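Local coordinates for sugar ABC transporter, sugar-binding protein (Streptococcus pneumoniae, PDB 2HEU), which probably captures sugars outside the cell and delivers them to an ABC transporter, and is seen here in its apo form, at residues I82-W87 against G91-L96; Q154-I159 against T165-A170; A184-T189 against Q285-G290. One frame throughout, in Å; residues are numbered along the deposited sequence.

Interaction 1 (I82-W87 against G91-L96); sequences IELQEW and GVFEDL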
loop_
_atom_site.group_PDB
_atom_site.type_symbol
_atom_site.label_atom_id
_atom_site.label_comp_id
_atom_site.label_asym_id
_atom_site.label_seq_id
_atom_site.Cartn_x
_atom_site.Cartn_y
_atom_site.Cartn_z
ATOM N N ILE A 82 -0.595 -12.717 -5.627
ATOM C CA ILE A 82 -0.204 -14.060 -6.072
ATOM C C ILE A 82 -0.700 -14.255 -7.498
ATOM O O ILE A 82 -0.044 -14.939 -8.281
ATOM C CB ILE A 82 -0.795 -15.133 -5.100
ATOM C CG1 ILE A 82 -0.286 -14.873 -3.650
ATOM C CG2 ILE A 82 -0.404 -16.534 -5.567
ATOM C CD1 ILE A 82 1.247 -14.596 -3.511
ATOM N N GLU A 83 -1.846 -13.688 -7.841
ATOM C CA GLU A 83 -2.342 -13.806 -9.201
ATOM C C GLU A 83 -1.374 -13.208 -10.206
ATOM O O GLU A 83 -1.162 -13.810 -11.251
ATOM C CB GLU A 83 -3.732 -13.206 -9.396
ATOM C CG GLU A 83 -4.775 -13.952 -8.695
ATOM C CD GLU A 83 -4.753 -13.857 -7.202
ATOM O OE1 GLU A 83 -4.257 -12.817 -6.603
ATOM O OE2 GLU A 83 -5.339 -14.833 -6.635
ATOM N N LEU A 84 -0.867 -12.007 -9.982
ATOM C CA LEU A 84 0.082 -11.426 -10.893
ATOM C C LEU A 84 1.257 -12.404 -11.012
ATOM O O LEU A 84 1.719 -12.690 -12.117
ATOM C CB LEU A 84 0.468 -10.033 -10.446
ATOM C CG LEU A 84 1.478 -9.284 -11.354
ATOM C CD1 LEU A 84 2.852 -9.687 -11.070
ATOM C CD2 LEU A 84 1.171 -9.413 -12.898
ATOM N N GLN A 85 1.774 -12.886 -9.879
ATOM C CA GLN A 85 2.957 -13.755 -9.944
ATOM C C GLN A 85 2.713 -14.998 -10.776
ATOM O O GLN A 85 3.463 -15.353 -11.700
ATOM C CB GLN A 85 3.322 -14.185 -8.529
ATOM C CG GLN A 85 3.799 -13.001 -7.734
ATOM C CD GLN A 85 3.897 -13.306 -6.266
ATOM O OE1 GLN A 85 3.896 -12.399 -5.433
ATOM N NE2 GLN A 85 3.883 -14.554 -5.925
ATOM N N GLU A 86 1.638 -15.656 -10.451
ATOM C CA GLU A 86 1.351 -16.950 -11.062
ATOM C C GLU A 86 0.950 -16.796 -12.534
ATOM O O GLU A 86 1.340 -17.597 -13.382
ATOM C CB GLU A 86 0.380 -17.755 -10.273
ATOM C CG GLU A 86 0.965 -18.135 -8.886
ATOM C CD GLU A 86 2.238 -18.969 -8.972
ATOM O OE1 GLU A 86 2.290 -19.904 -9.805
ATOM O OE2 GLU A 86 3.226 -18.621 -8.317
ATOM N N TRP A 87 0.129 -15.792 -12.828
ATOM C CA TRP A 87 -0.296 -15.534 -14.168
ATOM C C TRP A 87 0.876 -15.144 -15.039
ATOM O O TRP A 87 0.968 -15.526 -16.201
ATOM C CB TRP A 87 -1.475 -14.562 -14.217
ATOM C CG TRP A 87 -2.724 -15.077 -13.647
ATOM C CD1 TRP A 87 -3.080 -16.422 -13.402
ATOM C CD2 TRP A 87 -3.825 -14.314 -13.196
ATOM N NE1 TRP A 87 -4.278 -16.473 -12.835
ATOM C CE2 TRP A 87 -4.789 -15.218 -12.717
ATOM C CE3 TRP A 87 -4.114 -12.967 -13.166
ATOM C CZ2 TRP A 87 -5.985 -14.829 -12.169
ATOM C CZ3 TRP A 87 -5.310 -12.603 -12.612
ATOM C CH2 TRP A 87 -6.230 -13.502 -12.151
ATOM N N GLY A 91 2.440 -17.106 -18.463
ATOM C CA GLY A 91 2.410 -16.509 -19.746
ATOM C C GLY A 91 1.187 -15.701 -20.067
ATOM O O GLY A 91 1.040 -15.350 -21.237
ATOM N N VAL A 92 0.382 -15.319 -19.089
ATOM C CA VAL A 92 -0.842 -14.592 -19.328
ATOM C C VAL A 92 -0.538 -13.158 -19.824
ATOM O O VAL A 92 -1.311 -12.574 -20.566
ATOM C CB VAL A 92 -1.691 -14.548 -18.061
ATOM C CG1 VAL A 92 -2.853 -13.578 -18.132
ATOM C CG2 VAL A 92 -2.088 -15.979 -17.682
ATOM N N PHE A 93 0.607 -12.583 -19.403
ATOM C CA PHE A 93 0.933 -11.171 -19.622
ATOM C C PHE A 93 2.182 -10.925 -20.452
ATOM O O PHE A 93 3.134 -11.720 -20.407
ATOM C CB PHE A 93 1.092 -10.425 -18.249
ATOM C CG PHE A 93 -0.141 -10.427 -17.425
ATOM C CD1 PHE A 93 -1.305 -9.843 -17.897
ATOM C CD2 PHE A 93 -0.109 -10.944 -16.119
ATOM C CE1 PHE A 93 -2.448 -9.759 -17.147
ATOM C CE2 PHE A 93 -1.301 -10.938 -15.378
ATOM C CZ PHE A 93 -2.441 -10.330 -15.874
ATOM N N GLU A 94 2.125 -9.867 -21.276
ATOM C CA GLU A 94 3.256 -9.482 -22.089
ATOM C C GLU A 94 4.443 -9.095 -21.203
ATOM O O GLU A 94 4.294 -8.400 -20.214
ATOM C CB GLU A 94 2.867 -8.318 -22.971
ATOM C CG GLU A 94 3.966 -7.939 -23.964
ATOM C CD GLU A 94 3.614 -6.863 -24.917
ATOM O OE1 GLU A 94 2.518 -6.337 -24.925
ATOM O OE2 GLU A 94 4.519 -6.529 -25.763
ATOM N N ASP A 95 5.638 -9.527 -21.561
ATOM C CA ASP A 95 6.857 -9.143 -20.966
ATOM C C ASP A 95 7.151 -7.710 -21.390
ATOM O O ASP A 95 7.349 -7.335 -22.545
ATOM C CB ASP A 95 8.007 -10.126 -21.398
ATOM C CG ASP A 95 9.374 -9.736 -20.875
ATOM O OD1 ASP A 95 9.495 -8.808 -20.057
ATOM O OD2 ASP A 95 10.340 -10.440 -21.277
ATOM N N LEU A 96 7.134 -6.833 -20.390
ATOM C CA LEU A 96 7.383 -5.402 -20.549
ATOM C C LEU A 96 8.820 -4.949 -20.337
ATOM O O LEU A 96 9.120 -3.741 -20.394
ATOM C CB LEU A 96 6.459 -4.565 -19.690
ATOM C CG LEU A 96 4.952 -4.972 -19.744
ATOM C CD1 LEU A 96 4.162 -4.026 -18.820
ATOM C CD2 LEU A 96 4.355 -4.884 -21.128
#
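The indole of Trp87 meets Phe93 at its edge: CE2 of the phenyl ring lies near the indole plane, 4.1 Å from Trp87 CE3. One face of the indole has Glu83 O, from the preceding helical turn, 2.9 Å above its plane and displaced from the centre. The phenyl of Phe93 carries Val92 CG1 over the centre of one face, while Leu84 CD2 and Trp87 CB approach it obliquely, each 3.8 Å from Phe93 CE2. Leu84 reaches the ring because its CG stands anti to the backbone N (chi1 -179°), sending CD2 out to the CD2-CE2 side of the phenyl. Trp87 and Val92 run alongside in the same direction, with Trp87 CB 3.8 Å from Val92 CG2.

The backbone supplies the cap. Val92 N donates to Trp87 O over 3.0 Å, nearly straight at 166°, with the donor tilted 27° from the carbonyl plane. Gly91, at positive phi, makes the turn that brings Val92 back over the last helical turn. This is a Schellman motif with the apolar contact that commonly accompanies it, here Trp87 with Val92. The chain then runs on beside strand 295-298, where the backbones of Glu94 and Ile298 are hydrogen-bonded, and the indole packs on helix 58-67 through Leu62 and Val66.

Of the two backbone bonds that close the Schellman turn, the one from Val92 N to Trp87 O joins these segments; hydrocarbon and ring contacts do the rest, tying the end of helix 82-89 to the sheet without any charged pair across the contact.

Interaction 2 (Q154-I159 against T165-A170); sequences QLVKDI and TPFGIA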
loop_
_atom_site.group_PDB
_atom_site.type_symbol
_atom_site.label_atom_id
_atom_site.label_comp_id
_atom_site.label_asym_id
_atom_site.label_seq_id
_atom_site.Cartn_x
_atom_site.Cartn_y
_atom_site.Cartn_z
ATOM N N GLN A 154 8.194 7.669 24.143
ATOM C CA GLN A 154 8.128 8.847 25.004
ATOM C C GLN A 154 7.054 9.800 24.559
ATOM O O GLN A 154 6.407 10.435 25.376
ATOM C CB GLN A 154 9.490 9.531 25.086
ATOM C CG GLN A 154 9.528 10.601 26.143
ATOM C CD GLN A 154 9.312 10.002 27.539
ATOM O OE1 GLN A 154 8.324 10.409 28.257
ATOM N NE2 GLN A 154 10.096 9.019 27.921
ATOM N N LEU A 155 6.842 9.962 23.253
ATOM C CA LEU A 155 5.807 10.817 22.705
ATOM C C LEU A 155 4.450 10.386 23.206
ATOM O O LEU A 155 3.641 11.201 23.623
ATOM C CB LEU A 155 5.908 10.754 21.165
ATOM C CG LEU A 155 4.747 11.498 20.433
ATOM C CD1 LEU A 155 4.725 12.970 20.761
ATOM C CD2 LEU A 155 4.867 11.193 18.989
ATOM N N VAL A 156 4.161 9.078 23.128
ATOM C CA VAL A 156 2.875 8.553 23.560
ATOM C C VAL A 156 2.702 8.854 25.048
ATOM O O VAL A 156 1.637 9.321 25.462
ATOM C CB VAL A 156 2.784 7.062 23.231
ATOM C CG1 VAL A 156 1.546 6.429 23.783
ATOM C CG2 VAL A 156 2.819 6.900 21.715
ATOM N N LYS A 157 3.727 8.582 25.867
ATOM C CA LYS A 157 3.611 8.851 27.291
ATOM C C LYS A 157 3.421 10.300 27.521
ATOM O O LYS A 157 2.639 10.705 28.413
ATOM C CB LYS A 157 4.885 8.355 28.005
ATOM C CG LYS A 157 5.030 6.868 27.972
ATOM C CD LYS A 157 6.400 6.398 28.517
ATOM C CE LYS A 157 6.621 4.917 28.272
ATOM N NZ LYS A 157 8.035 4.569 28.689
ATOM N N ASP A 158 4.090 11.188 26.822
ATOM C CA ASP A 158 3.978 12.620 26.994
ATOM C C ASP A 158 2.592 13.111 26.649
ATOM O O ASP A 158 2.056 13.990 27.348
ATOM C CB ASP A 158 5.001 13.391 26.135
ATOM C CG ASP A 158 6.425 13.225 26.650
ATOM O OD1 ASP A 158 6.667 12.654 27.758
ATOM O OD2 ASP A 158 7.325 13.678 25.918
ATOM N N ILE A 159 1.976 12.573 25.605
ATOM C CA ILE A 159 0.586 12.957 25.267
ATOM C C ILE A 159 -0.355 12.561 26.360
ATOM O O ILE A 159 -1.245 13.330 26.796
ATOM C CB ILE A 159 0.222 12.374 23.904
ATOM C CG1 ILE A 159 1.031 13.038 22.792
ATOM C CG2 ILE A 159 -1.293 12.525 23.667
ATOM C CD1 ILE A 159 0.955 12.287 21.459
ATOM N N THR A 165 -5.383 12.002 24.109
ATOM C CA THR A 165 -5.364 10.608 23.678
ATOM C C THR A 165 -4.428 10.457 22.507
ATOM O O THR A 165 -4.672 11.011 21.447
ATOM C CB THR A 165 -6.751 10.131 23.290
ATOM O OG1 THR A 165 -7.654 10.313 24.370
ATOM C CG2 THR A 165 -6.713 8.650 22.886
ATOM N N PRO A 166 -3.363 9.656 22.666
ATOM C CA PRO A 166 -2.388 9.507 21.574
ATOM C C PRO A 166 -3.012 8.937 20.291
ATOM O O PRO A 166 -2.796 9.502 19.235
ATOM C CB PRO A 166 -1.319 8.566 22.174
ATOM C CG PRO A 166 -1.374 8.823 23.630
ATOM C CD PRO A 166 -2.819 9.102 23.928
ATOM N N PHE A 167 -3.711 7.790 20.416
ATOM C CA PHE A 167 -4.123 7.071 19.246
ATOM C C PHE A 167 -5.595 6.804 19.168
ATOM O O PHE A 167 -6.244 6.475 20.144
ATOM C CB PHE A 167 -3.481 5.623 19.191
ATOM C CG PHE A 167 -1.955 5.637 19.137
ATOM C CD1 PHE A 167 -1.261 6.099 18.030
ATOM C CD2 PHE A 167 -1.261 5.099 20.208
ATOM C CE1 PHE A 167 0.116 6.020 17.983
ATOM C CE2 PHE A 167 0.155 5.035 20.134
ATOM C CZ PHE A 167 0.810 5.480 19.050
ATOM N N GLY A 168 -6.099 6.820 17.925
ATOM C CA GLY A 168 -7.329 6.102 17.566
ATOM C C GLY A 168 -6.965 4.750 16.974
ATOM O O GLY A 168 -6.305 4.681 15.959
ATOM N N ILE A 169 -7.382 3.684 17.622
ATOM C CA ILE A 169 -7.135 2.311 17.185
ATOM C C ILE A 169 -8.510 1.651 16.955
ATOM O O ILE A 169 -9.398 1.706 17.809
ATOM C CB ILE A 169 -6.309 1.486 18.181
ATOM C CG1 ILE A 169 -4.941 2.147 18.411
ATOM C CG2 ILE A 169 -6.145 0.071 17.736
ATOM C CD1 ILE A 169 -4.013 2.220 17.216
ATOM N N ALA A 170 -8.635 1.058 15.794
ATOM C CA ALA A 170 -9.893 0.426 15.380
ATOM C C ALA A 170 -9.850 -1.070 15.832
ATOM O O ALA A 170 -9.539 -1.936 15.027
ATOM C CB ALA A 170 -10.093 0.524 13.863
#
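A helix and the loop chain that follows it make this contact: Val156 and Ile159, one turn apart on helix 149-161, pack against Pro166 and Phe167 in the loop that follows. Pro166 sits where both helix residues can reach it. Val156 comes to the pyrrolidine ring roughly perpendicular, CG1 lying 3.8 Å from Pro166 CG, while Ile159 passes it heading the other way. The methyl that does this is Ile159 CG2, which stands anti to the backbone N because CG1 takes the place beside it (chi1 -68°). It sits over one face of the pyrrolidine ring, 3.7 Å from Pro166 N and as far from Pro166 CG, with CD little farther off. The backbone closes in as well: Val156 O is 3.6 Å from Pro166 CG, a van der Waals approach to a ring carbon.

The chain 165-170 runs beside strand 253-257, an outer strand of a three-stranded antiparallel sheet, with backbone hydrogen bonds between Thr165 and Leu252 and between Gly168 and Met253. Helix 149-161 is thereby laid on that border of the lobe, and Met253 touches Ile159, Pro166 and Phe167 alike.

Val156 divides its two methyls between two partners. With CG1 anti to the backbone N (chi1 174°) and turned to the proline, CG2 is left for the far end of the Phe167 ring, 3.6 Å from both CE2 and CZ. The approach to the phenyl is oblique, although the two side chains as a whole are nearly perpendicular. No hydrogen bond joins the two segments; beyond them Ile226 adjoins Val156, Leu143 adjoins Ile159 and Leu224 adjoins Phe167, extending the apolar cluster.

Interaction 3 (A184-T189 against Q285-G290); sequences AFATAT and QSLTVG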
loop_
_atom_site.group_PDB
_atom_site.type_symbol
_atom_site.label_atom_id
_atom_site.label_comp_id
_atom_site.label_asym_id
_atom_site.label_seq_id
_atom_site.Cartn_x
_atom_site.Cartn_y
_atom_site.Cartn_z
ATOM N N ALA A 184 7.084 -2.912 12.282
ATOM C CA ALA A 184 7.776 -3.348 13.499
ATOM C C ALA A 184 8.796 -4.405 13.149
ATOM O O ALA A 184 9.987 -4.321 13.511
ATOM C CB ALA A 184 6.744 -3.865 14.502
ATOM N N PHE A 185 8.385 -5.457 12.408
ATOM C CA PHE A 185 9.336 -6.485 12.031
ATOM C C PHE A 185 10.374 -5.954 11.083
ATOM O O PHE A 185 11.562 -6.354 11.181
ATOM C CB PHE A 185 8.641 -7.699 11.422
ATOM C CG PHE A 185 8.003 -8.604 12.436
ATOM C CD1 PHE A 185 6.634 -8.758 12.543
ATOM C CD2 PHE A 185 8.801 -9.360 13.292
ATOM C CE1 PHE A 185 6.063 -9.602 13.491
ATOM C CE2 PHE A 185 8.266 -10.192 14.244
ATOM C CZ PHE A 185 6.881 -10.330 14.336
ATOM N N ALA A 186 10.025 -5.110 10.099
ATOM C CA ALA A 186 11.033 -4.630 9.150
ATOM C C ALA A 186 12.076 -3.790 9.830
ATOM O O ALA A 186 13.263 -3.948 9.589
ATOM C CB ALA A 186 10.305 -3.869 8.018
ATOM N N THR A 187 11.648 -2.876 10.698
ATOM C CA THR A 187 12.657 -2.059 11.425
ATOM C C THR A 187 13.469 -2.922 12.358
ATOM O O THR A 187 14.656 -2.673 12.580
ATOM C CB THR A 187 12.028 -0.845 12.122
ATOM O OG1 THR A 187 11.099 -1.246 13.127
ATOM C CG2 THR A 187 11.418 0.158 11.153
ATOM N N ALA A 188 12.870 -3.918 12.970
ATOM C CA ALA A 188 13.616 -4.800 13.884
ATOM C C ALA A 188 14.695 -5.642 13.183
ATOM O O ALA A 188 15.714 -5.986 13.778
ATOM C CB ALA A 188 12.676 -5.723 14.620
ATOM N N THR A 189 14.444 -5.990 11.930
ATOM C CA THR A 189 15.312 -6.898 11.172
ATOM C C THR A 189 16.224 -6.256 10.138
ATOM O O THR A 189 17.149 -6.901 9.646
ATOM C CB THR A 189 14.472 -7.971 10.483
ATOM O OG1 THR A 189 13.633 -7.363 9.507
ATOM C CG2 THR A 189 13.683 -8.839 11.419
ATOM N N GLN A 285 16.574 5.232 10.209
ATOM C CA GLN A 285 16.166 3.856 9.979
ATOM C C GLN A 285 14.652 3.711 9.747
ATOM O O GLN A 285 14.162 2.566 9.688
ATOM C CB GLN A 285 16.617 2.994 11.144
ATOM C CG GLN A 285 18.191 2.922 11.138
ATOM C CD GLN A 285 18.688 2.003 12.199
ATOM O OE1 GLN A 285 17.947 1.488 13.037
ATOM N NE2 GLN A 285 19.978 1.720 12.150
ATOM N N SER A 286 13.907 4.771 9.704
ATOM C CA SER A 286 12.485 4.656 9.500
ATOM C C SER A 286 12.158 4.085 8.160
ATOM O O SER A 286 12.889 4.247 7.178
ATOM C CB SER A 286 11.800 6.000 9.717
ATOM O OG SER A 286 12.223 6.893 8.668
ATOM N N LEU A 287 10.997 3.424 8.065
ATOM C CA LEU A 287 10.577 2.718 6.866
ATOM C C LEU A 287 9.088 2.964 6.632
ATOM O O LEU A 287 8.350 3.276 7.564
ATOM C CB LEU A 287 10.803 1.222 7.030
ATOM C CG LEU A 287 12.227 0.750 7.166
ATOM C CD1 LEU A 287 12.320 -0.719 7.477
ATOM C CD2 LEU A 287 13.078 1.061 5.875
ATOM N N THR A 288 8.669 2.769 5.393
ATOM C CA THR A 288 7.258 2.627 5.065
ATOM C C THR A 288 7.074 1.350 4.230
ATOM O O THR A 288 8.053 0.707 3.853
ATOM C CB THR A 288 6.702 3.905 4.414
ATOM O OG1 THR A 288 5.277 3.780 4.306
ATOM C CG2 THR A 288 7.248 4.176 3.041
ATOM N N VAL A 289 5.820 1.000 4.018
ATOM C CA VAL A 289 5.453 -0.218 3.295
ATOM C C VAL A 289 4.243 0.105 2.442
ATOM O O VAL A 289 3.423 0.921 2.805
ATOM C CB VAL A 289 5.148 -1.385 4.289
ATOM C CG1 VAL A 289 4.004 -1.085 5.226
ATOM C CG2 VAL A 289 4.951 -2.691 3.543
ATOM N N GLY A 290 4.184 -0.535 1.274
ATOM C CA GLY A 290 3.069 -0.364 0.387
ATOM C C GLY A 290 3.320 -1.096 -0.888
ATOM O O GLY A 290 4.335 -1.810 -1.039
HETATM O O HOH W 1 15.610 -0.071 12.891
#
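Gln285 OE1 is gripped twice, by the backbone N of Glu282 and by a water that donates to it over 2.8 Å. The same water donates to Thr187 O, also at 2.8 Å, and so bridges the helix backbone to the amide across the contact. Beneath this bridge the meeting is apolar. Leu287 CD1 lies 3.8 Å from Ala186 CB and 3.9 Å from Thr187 CG2, spanning two neighbouring residues of helix 178-189; Thr187 and Leu287 run antiparallel past one another. Thr187 can offer its methyl because chi1 of 63° turns OG1 elsewhere, to Leu183 O and Trp149 NE1, and leaves CG2 facing the leucine and, 3.9 Å away, Gln285 O.

Near the end of the helix, Phe185 O takes two bonds from Thr189, from N at 3.0 Å and from OG1 at 2.8 Å, arriving from opposite faces of the carbonyl plane. The hydroxyl thus ties itself back to the last turn.

Further on, the segment 285-290 enters strand 288-290, which pairs in parallel with 358-360; Leu359 of that strand touches both Ala186 and Leu287. Direct contact between the helix and the chain leading into strand 288-290 is mostly methyl against methyl; no direct hydrogen bond joins the two segments, and their polar link runs through one water.

The sheet order 48-53, 19-24, 74-76, 295-298, 122-123 is that of a class II periplasmic binding protein, whose sugar site would be expected in the cleft between two lobes. Interaction 1 lies against this sheet and interaction 2 in the other lobe, their centres 43 Å apart on opposite sides of the chain's centre. Interaction 3 lies between, 28 Å from interaction 1 and 20 Å from interaction 2 centre to centre. Its strand 288-290 leads on to strand 295-298, beside which 91-96 runs, consistent with a hinge crossing. Helices 149-161 and 178-189 follow each other in the chain, yet interactions 2 and 3 stay about 12 Å apart at their nearest atoms.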